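Local coordinates for protein cruciform cutting endonuclease 1, mitochondrial (Schizosaccharomyces pombe, PDB 1KCF) that resolves four-way Holliday junctions as a homodimeric, magnesium-dependent endonuclease of the RuvC resolvase family and seems important for maintaining mitochondrial DNA, at residues Q10-L15 with K246-F251; S19-K24 with L28-D33; Y172-S177 with W238-A243. One frame throughout, in Å; residues are numbered along the deposited sequence.

Contact 1: residues Q10-L15 with K246-F251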
# COMPACT_ATOMS: atom_id res chain seq x y z
N GLN A 10 -17.40 27.67 -9.70
CA GLN A 10 -16.02 27.23 -9.53
C GLN A 10 -15.51 27.75 -8.19
O GLN A 10 -14.72 27.08 -7.51
CB GLN A 10 -15.14 27.76 -10.66
CG GLN A 10 -15.69 27.50 -12.06
CD GLN A 10 -14.79 28.03 -13.16
OE1 GLN A 10 -14.31 29.17 -13.09
NE2 GLN A 10 -14.57 27.22 -14.19
N HIS A 11 -15.95 28.94 -7.82
CA HIS A 11 -15.54 29.55 -6.56
C HIS A 11 -16.07 28.72 -5.40
O HIS A 11 -15.36 28.44 -4.44
CB HIS A 11 -16.07 30.98 -6.47
CG HIS A 11 -15.70 31.68 -5.19
ND1 HIS A 11 -14.39 31.95 -4.84
CD2 HIS A 11 -16.47 32.14 -4.17
CE1 HIS A 11 -14.37 32.54 -3.66
NE2 HIS A 11 -15.62 32.67 -3.23
N ILE A 12 -17.34 28.32 -5.51
CA ILE A 12 -17.98 27.51 -4.49
C ILE A 12 -17.24 26.18 -4.34
O ILE A 12 -17.04 25.68 -3.22
CB ILE A 12 -19.46 27.23 -4.85
CG1 ILE A 12 -20.26 28.54 -4.79
CG2 ILE A 12 -20.06 26.20 -3.90
CD1 ILE A 12 -21.73 28.39 -5.10
N CYS A 13 -16.82 25.60 -5.46
CA CYS A 13 -16.09 24.34 -5.44
C CYS A 13 -14.79 24.49 -4.67
O CYS A 13 -14.40 23.60 -3.91
CB CYS A 13 -15.82 23.85 -6.86
SG CYS A 13 -17.28 23.15 -7.67
N LYS A 14 -14.12 25.62 -4.87
CA LYS A 14 -12.86 25.88 -4.18
C LYS A 14 -13.10 26.09 -2.68
O LYS A 14 -12.25 25.74 -1.86
CB LYS A 14 -12.17 27.11 -4.76
CG LYS A 14 -10.94 27.55 -3.99
CD LYS A 14 -10.26 28.76 -4.62
CE LYS A 14 -9.68 28.42 -5.98
NZ LYS A 14 -8.98 29.59 -6.58
N LEU A 15 -14.25 26.65 -2.34
CA LEU A 15 -14.58 26.91 -0.94
C LEU A 15 -15.05 25.65 -0.23
O LEU A 15 -15.15 25.63 1.00
CB LEU A 15 -15.67 27.98 -0.83
CG LEU A 15 -15.39 29.41 -1.28
CD1 LEU A 15 -16.64 30.24 -1.05
CD2 LEU A 15 -14.22 30.01 -0.51
N LYS A 246 -23.00 22.69 4.01
CA LYS A 246 -24.29 22.64 4.68
C LYS A 246 -25.10 23.85 4.24
O LYS A 246 -26.32 23.86 4.36
CB LYS A 246 -24.10 22.65 6.19
N HIS A 247 -24.41 24.87 3.73
CA HIS A 247 -25.06 26.08 3.26
C HIS A 247 -25.30 26.03 1.75
O HIS A 247 -26.40 26.31 1.28
CB HIS A 247 -24.19 27.31 3.56
CG HIS A 247 -24.05 27.61 5.03
ND1 HIS A 247 -23.65 26.66 5.94
CD2 HIS A 247 -24.22 28.75 5.72
CE1 HIS A 247 -23.58 27.21 7.14
NE2 HIS A 247 -23.92 28.48 7.03
N TYR A 248 -24.26 25.65 1.01
CA TYR A 248 -24.33 25.61 -0.45
C TYR A 248 -25.12 24.50 -1.13
O TYR A 248 -25.53 24.66 -2.28
CB TYR A 248 -22.92 25.66 -1.04
CG TYR A 248 -22.24 27.00 -0.84
CD1 TYR A 248 -21.07 27.10 -0.08
CD2 TYR A 248 -22.75 28.16 -1.43
CE1 TYR A 248 -20.44 28.33 0.09
CE2 TYR A 248 -22.12 29.38 -1.26
CZ TYR A 248 -20.96 29.46 -0.51
OH TYR A 248 -20.32 30.67 -0.35
N ARG A 249 -25.32 23.37 -0.46
CA ARG A 249 -26.08 22.29 -1.07
C ARG A 249 -27.48 22.76 -1.44
O ARG A 249 -27.87 22.72 -2.61
CB ARG A 249 -26.19 21.08 -0.14
CG ARG A 249 -24.91 20.26 -0.01
CD ARG A 249 -25.21 18.92 0.65
NE ARG A 249 -23.99 18.18 0.98
CZ ARG A 249 -23.22 18.42 2.03
NH1 ARG A 249 -23.54 19.40 2.87
NH2 ARG A 249 -22.14 17.69 2.25
N ASN A 250 -28.24 23.21 -0.44
CA ASN A 250 -29.59 23.68 -0.68
C ASN A 250 -29.61 24.89 -1.59
O ASN A 250 -30.50 25.04 -2.42
CB ASN A 250 -30.29 24.02 0.64
CG ASN A 250 -30.64 22.78 1.43
OD1 ASN A 250 -30.88 21.72 0.86
ND2 ASN A 250 -30.68 22.91 2.75
N PHE A 251 -28.61 25.75 -1.45
CA PHE A 251 -28.53 26.95 -2.28
C PHE A 251 -28.41 26.59 -3.77
O PHE A 251 -29.09 27.19 -4.62
CB PHE A 251 -27.34 27.80 -1.86
CG PHE A 251 -27.16 29.04 -2.68
CD1 PHE A 251 -28.07 30.09 -2.58
CD2 PHE A 251 -26.12 29.15 -3.58
CE1 PHE A 251 -27.94 31.22 -3.37
CE2 PHE A 251 -25.98 30.27 -4.38
CZ PHE A 251 -26.90 31.31 -4.28
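Ile12 lies against one face of the Tyr248 ring, and through this pair the helix-loop-helix of the N-terminal SAP region packs on the far end of helix 224-253, the long helix that closes the RNase H-like catalytic fold. No hydrogen bond crosses the contact, which is small and almost wholly apolar.

The CH-pi part belongs to Ile12 CG2. This methyl sits 4.1 Å from the centroid of the Tyr248 ring and 21° off the ring normal, displaced toward the CG side. It gets there because CG2 is the branch anti to the backbone N (chi1 -67°), while CG1 turns beside that N and runs on in an extended line. A beta-branched residue suits the place, since its two arms spread over a single flat surface.

Van der Waals packing accounts for the rest. Ile12 CD1 reaches the rim of the same ring, 3.8 Å from Tyr248 CD2. One turn later in helix 6-15, Leu15 sends CD1 obliquely toward the phenol end, so that the length of the tyrosine is matched by two aliphatic side chains. Ile12 also touches Ile31 of helix 26-33 and is buried, whereas Tyr248 remains partly exposed. At the hydroxyl end of the ring, the methyl carbon Leu15 CD1 stops 3.8 Å from Tyr248 OH.

Contact 2: residues S19-K24 with L28-D33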
# COMPACT_ATOMS: atom_id res chain seq x y z
N SER A 19 -13.85 19.54 -6.87
CA SER A 19 -13.24 19.72 -8.18
C SER A 19 -13.90 20.88 -8.91
O SER A 19 -15.13 20.98 -8.95
CB SER A 19 -13.37 18.44 -9.00
OG SER A 19 -12.89 18.62 -10.32
N ARG A 20 -13.09 21.75 -9.50
CA ARG A 20 -13.60 22.90 -10.24
C ARG A 20 -13.71 22.62 -11.74
O ARG A 20 -13.97 23.54 -12.52
CB ARG A 20 -12.69 24.11 -10.02
CG ARG A 20 -12.49 24.50 -8.56
CD ARG A 20 -11.73 25.81 -8.45
NE ARG A 20 -10.45 25.76 -9.15
CZ ARG A 20 -9.68 26.81 -9.37
NH1 ARG A 20 -10.05 28.02 -8.95
NH2 ARG A 20 -8.53 26.67 -10.02
N SER A 21 -13.52 21.37 -12.14
CA SER A 21 -13.60 21.01 -13.55
C SER A 21 -14.96 20.44 -13.93
O SER A 21 -15.57 19.70 -13.16
CB SER A 21 -12.51 19.99 -13.91
OG SER A 21 -12.77 18.74 -13.29
N GLY A 22 -15.43 20.79 -15.12
CA GLY A 22 -16.72 20.30 -15.58
C GLY A 22 -17.58 21.39 -16.20
O GLY A 22 -17.12 22.50 -16.43
N ARG A 23 -18.84 21.05 -16.47
CA ARG A 23 -19.78 21.99 -17.06
C ARG A 23 -20.53 22.76 -15.98
O ARG A 23 -20.37 22.49 -14.79
CB ARG A 23 -20.77 21.24 -17.95
N LYS A 24 -21.35 23.72 -16.40
CA LYS A 24 -22.11 24.53 -15.46
C LYS A 24 -23.19 23.73 -14.75
O LYS A 24 -23.78 24.20 -13.78
CB LYS A 24 -22.72 25.74 -16.18
CG LYS A 24 -23.07 26.89 -15.26
CD LYS A 24 -23.49 28.14 -16.03
CE LYS A 24 -24.83 27.96 -16.71
NZ LYS A 24 -25.25 29.20 -17.42
N LEU A 28 -22.86 22.00 -10.32
CA LEU A 28 -24.06 22.07 -9.50
C LEU A 28 -24.35 20.72 -8.85
O LEU A 28 -24.54 20.63 -7.64
CB LEU A 28 -25.26 22.49 -10.34
CG LEU A 28 -25.34 23.97 -10.72
CD1 LEU A 28 -26.49 24.20 -11.68
CD2 LEU A 28 -25.52 24.80 -9.47
N ARG A 29 -24.35 19.67 -9.67
CA ARG A 29 -24.62 18.32 -9.19
C ARG A 29 -23.57 17.86 -8.19
O ARG A 29 -23.89 17.21 -7.20
CB ARG A 29 -24.68 17.35 -10.38
N ARG A 30 -22.32 18.20 -8.47
CA ARG A 30 -21.21 17.83 -7.59
C ARG A 30 -21.42 18.41 -6.20
O ARG A 30 -21.29 17.70 -5.19
CB ARG A 30 -19.90 18.35 -8.18
CG ARG A 30 -18.64 17.94 -7.43
CD ARG A 30 -17.43 18.30 -8.25
NE ARG A 30 -17.51 17.68 -9.57
CZ ARG A 30 -16.93 18.17 -10.67
NH1 ARG A 30 -16.22 19.28 -10.60
NH2 ARG A 30 -17.06 17.53 -11.82
N ILE A 31 -21.74 19.70 -6.15
CA ILE A 31 -21.99 20.39 -4.89
C ILE A 31 -23.18 19.76 -4.17
O ILE A 31 -23.05 19.27 -3.05
CB ILE A 31 -22.29 21.89 -5.14
CG1 ILE A 31 -21.08 22.55 -5.80
CG2 ILE A 31 -22.64 22.59 -3.83
CD1 ILE A 31 -21.32 23.98 -6.24
N VAL A 32 -24.33 19.78 -4.83
CA VAL A 32 -25.56 19.24 -4.26
C VAL A 32 -25.45 17.78 -3.83
O VAL A 32 -26.03 17.37 -2.82
CB VAL A 32 -26.73 19.35 -5.27
CG1 VAL A 32 -28.00 18.74 -4.69
CG2 VAL A 32 -26.96 20.81 -5.64
N ASP A 33 -24.69 16.99 -4.59
CA ASP A 33 -24.53 15.57 -4.29
C ASP A 33 -23.34 15.23 -3.42
O ASP A 33 -23.13 14.06 -3.09
CB ASP A 33 -24.46 14.79 -5.61
CG ASP A 33 -25.75 14.85 -6.39
OD1 ASP A 33 -25.69 14.92 -7.64
OD2 ASP A 33 -26.83 14.81 -5.76
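Arg30 reaches out from its helix to the loop 19-24 and binds two of its backbone carbonyls. CG stands anti to the backbone N (chi1 -175°) and the chain continues extended through chi2, then bends at chi3 (-56°), which turns the guanidinium edge-on to the loop. Both carbonyl oxygens lie close to the guanidinium plane, where the N-H groups point. Arg30 NH1 donates to Ser19 O at 2.6 Å, approaching from above that carbonyl's plane, and to Ser21 O at 2.7 Å. Arg30 NH2 adds a second bond to Ser21 O at 3.0 Å, nearly along the C=O axis, so one oxygen is gripped by two nitrogens and the rotation of the group is fixed.

Ser19 contributes more than its carbonyl. Its CB packs 3.4 Å from Arg30 NH1, while its OG accepts a hydrogen bond of 3.0 Å from Ser21 OG and a weak one from Ser21 N, tying the turn together from within. The whole arrangement belongs to the SAP region, a small helix-loop-helix unit, with arginine in the second helix holding the connecting loop. Gly22 follows directly, with phi at 135°; a side chain there would press on the preceding carbonyl and approach Arg30 NH2.

Near the start of the helix, Leu28 meets the loop differently. Its CG and CD1 lie against the carbonyl of Lys24, CD1 being 3.4 Å from Lys24 O. A leucine fits because the same side chain is buried against Leu9 of helix 6-15 and Cys252 of helix 224-253.

Contact 3: residues Y172-S177 with W238-A243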
# COMPACT_ATOMS: atom_id res chain seq x y z
N TYR A 172 -4.39 23.77 0.10
CA TYR A 172 -3.62 25.00 -0.08
C TYR A 172 -4.37 26.06 -0.88
O TYR A 172 -4.39 27.24 -0.50
CB TYR A 172 -2.30 24.67 -0.77
CG TYR A 172 -1.46 23.66 -0.03
CD1 TYR A 172 -0.72 22.71 -0.72
CD2 TYR A 172 -1.41 23.66 1.37
CE1 TYR A 172 0.07 21.78 -0.04
CE2 TYR A 172 -0.62 22.73 2.06
CZ TYR A 172 0.12 21.80 1.35
OH TYR A 172 0.91 20.89 2.01
N SER A 173 -4.97 25.65 -1.99
CA SER A 173 -5.72 26.56 -2.84
C SER A 173 -6.81 27.22 -2.01
O SER A 173 -7.06 28.42 -2.13
CB SER A 173 -6.35 25.79 -4.01
OG SER A 173 -7.41 26.52 -4.60
N TYR A 174 -7.44 26.42 -1.16
CA TYR A 174 -8.49 26.92 -0.30
C TYR A 174 -8.01 28.03 0.62
O TYR A 174 -8.57 29.13 0.64
CB TYR A 174 -9.08 25.79 0.54
CG TYR A 174 -10.00 26.29 1.63
CD1 TYR A 174 -11.27 26.80 1.33
CD2 TYR A 174 -9.58 26.31 2.96
CE1 TYR A 174 -12.09 27.33 2.32
CE2 TYR A 174 -10.39 26.83 3.96
CZ TYR A 174 -11.64 27.34 3.64
OH TYR A 174 -12.43 27.87 4.64
N TRP A 175 -6.97 27.74 1.40
CA TRP A 175 -6.46 28.72 2.35
C TRP A 175 -5.84 29.96 1.71
O TRP A 175 -5.91 31.04 2.28
CB TRP A 175 -5.47 28.05 3.30
CG TRP A 175 -6.15 27.16 4.30
CD1 TRP A 175 -6.00 25.81 4.44
CD2 TRP A 175 -7.12 27.56 5.28
NE1 TRP A 175 -6.82 25.34 5.44
CE2 TRP A 175 -7.52 26.39 5.97
CE3 TRP A 175 -7.70 28.78 5.64
CZ2 TRP A 175 -8.46 26.41 7.00
CZ3 TRP A 175 -8.64 28.80 6.66
CH2 TRP A 175 -9.01 27.63 7.33
N ALA A 176 -5.25 29.80 0.53
CA ALA A 176 -4.64 30.92 -0.16
C ALA A 176 -5.69 31.99 -0.50
O ALA A 176 -5.49 33.18 -0.23
CB ALA A 176 -3.96 30.45 -1.43
N SER A 177 -6.80 31.56 -1.07
CA SER A 177 -7.86 32.48 -1.45
C SER A 177 -8.63 33.04 -0.26
O SER A 177 -9.13 34.17 -0.31
CB SER A 177 -8.84 31.79 -2.41
OG SER A 177 -9.36 30.60 -1.83
N TRP A 238 -10.77 21.03 5.79
CA TRP A 238 -11.82 20.10 5.43
C TRP A 238 -13.10 20.32 6.24
O TRP A 238 -14.21 20.20 5.72
CB TRP A 238 -11.34 18.66 5.64
CG TRP A 238 -12.33 17.63 5.23
CD1 TRP A 238 -12.52 17.13 3.97
CD2 TRP A 238 -13.28 16.97 6.07
NE1 TRP A 238 -13.52 16.19 3.99
CE2 TRP A 238 -14.01 16.07 5.27
CE3 TRP A 238 -13.58 17.05 7.44
CZ2 TRP A 238 -15.02 15.26 5.77
CZ3 TRP A 238 -14.59 16.24 7.95
CH2 TRP A 238 -15.30 15.35 7.11
N MET A 239 -12.95 20.63 7.52
CA MET A 239 -14.11 20.85 8.37
C MET A 239 -14.88 22.08 7.92
O MET A 239 -16.10 22.11 8.00
CB MET A 239 -13.67 20.99 9.82
CG MET A 239 -13.19 19.68 10.42
SD MET A 239 -12.25 19.92 11.94
CE MET A 239 -13.44 20.75 12.92
N ARG A 240 -14.16 23.09 7.43
CA ARG A 240 -14.82 24.30 6.97
C ARG A 240 -15.55 24.01 5.66
O ARG A 240 -16.62 24.58 5.42
CB ARG A 240 -13.81 25.43 6.78
CG ARG A 240 -13.12 25.85 8.08
CD ARG A 240 -12.31 27.14 7.90
NE ARG A 240 -13.17 28.32 7.88
CZ ARG A 240 -12.73 29.57 7.70
NH1 ARG A 240 -11.43 29.80 7.54
NH2 ARG A 240 -13.58 30.58 7.69
N TRP A 241 -14.99 23.14 4.83
CA TRP A 241 -15.64 22.79 3.57
C TRP A 241 -17.00 22.19 3.87
O TRP A 241 -17.99 22.54 3.25
CB TRP A 241 -14.83 21.77 2.77
CG TRP A 241 -13.49 22.24 2.32
CD1 TRP A 241 -13.07 23.53 2.21
CD2 TRP A 241 -12.39 21.41 1.90
NE1 TRP A 241 -11.77 23.56 1.75
CE2 TRP A 241 -11.33 22.28 1.56
CE3 TRP A 241 -12.20 20.03 1.79
CZ2 TRP A 241 -10.09 21.80 1.11
CZ3 TRP A 241 -10.97 19.56 1.34
CH2 TRP A 241 -9.93 20.44 1.01
N GLN A 242 -17.02 21.27 4.83
CA GLN A 242 -18.26 20.60 5.20
C GLN A 242 -19.28 21.60 5.73
O GLN A 242 -20.48 21.46 5.51
CB GLN A 242 -17.99 19.52 6.26
CG GLN A 242 -16.86 18.56 5.91
CD GLN A 242 -16.88 18.13 4.46
OE1 GLN A 242 -17.90 17.63 3.96
NE2 GLN A 242 -15.76 18.31 3.77
N ALA A 243 -18.79 22.62 6.43
CA ALA A 243 -19.66 23.65 6.98
C ALA A 243 -20.26 24.44 5.83
O ALA A 243 -21.48 24.66 5.77
CB ALA A 243 -18.88 24.58 7.90
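Tyr174 is directed from helix 168-179 at helix 224-253, whose local axis crosses at 75° and passes 11.4 Å away. Its CB begins beside the Trp241 indole, 3.7 Å from NE1. With CG anti to the backbone N (chi1 169°), the ring then stands with a face toward that indole: Trp241 NE1 lies 3.3 Å from Tyr174 CG and equally near CD1. The pair is a T-shaped stack, planes at 88° and the centroids of the phenol and the pyrrole ring 4.6 Å apart. Farther out, CE1 still meets Trp241 NE1 and CD1, and CE2 sits over the indole of its own neighbour, Trp175. The tip, Tyr174 OH, passes over a face of the Arg240 guanidinium, with Arg240 CD at 3.3 Å; ring and guanidinium planes are perpendicular.

Arg240, bent at its third torsion, brings NH1 to the edge of the Trp175 six-membered ring, 3.1 Å from CZ3. Trp175 NE1 is hydrogen-bonded to Leu233 O, which helps to fix the indole. Replacing Tyr174 with an alanine would probably open a gap between the two helices and deprive the Trp241 N-H edge of its aromatic face.

Large flat residues suit this buried crossing in the RNase H-like domain, since they span widely separated axes. With no hydrogen bond between the segments, cohesion rests on van der Waals contact and on the indole's polar edge meeting pi electrons.

Helix 224-253 serves both contact 1 and contact 3, whose centres are 11 Å apart, and helix 6-15 bridges them: Leu15 O lies 3.2 Å from Trp241 CD1, and Lys14 CE 3.3 Å from Ser173 OG. Contact 2 lies 9 Å from contact 1, centre to centre, and meets it through Ile12 CG2 and Ile31 CD1, 3.5 Å apart. Contacts 2 and 3 do not touch; their centres are about 17 Å apart. Contact 3 is near the magnesium site, the Trp175 side chain being about 9 Å from that of Asp230, which is hydrogen-bonded to Tyr172 OH. Contact 1 joins the SAP region to the catalytic part, while contact 2 is internal to the SAP helix-loop-helix; both lie away from that site.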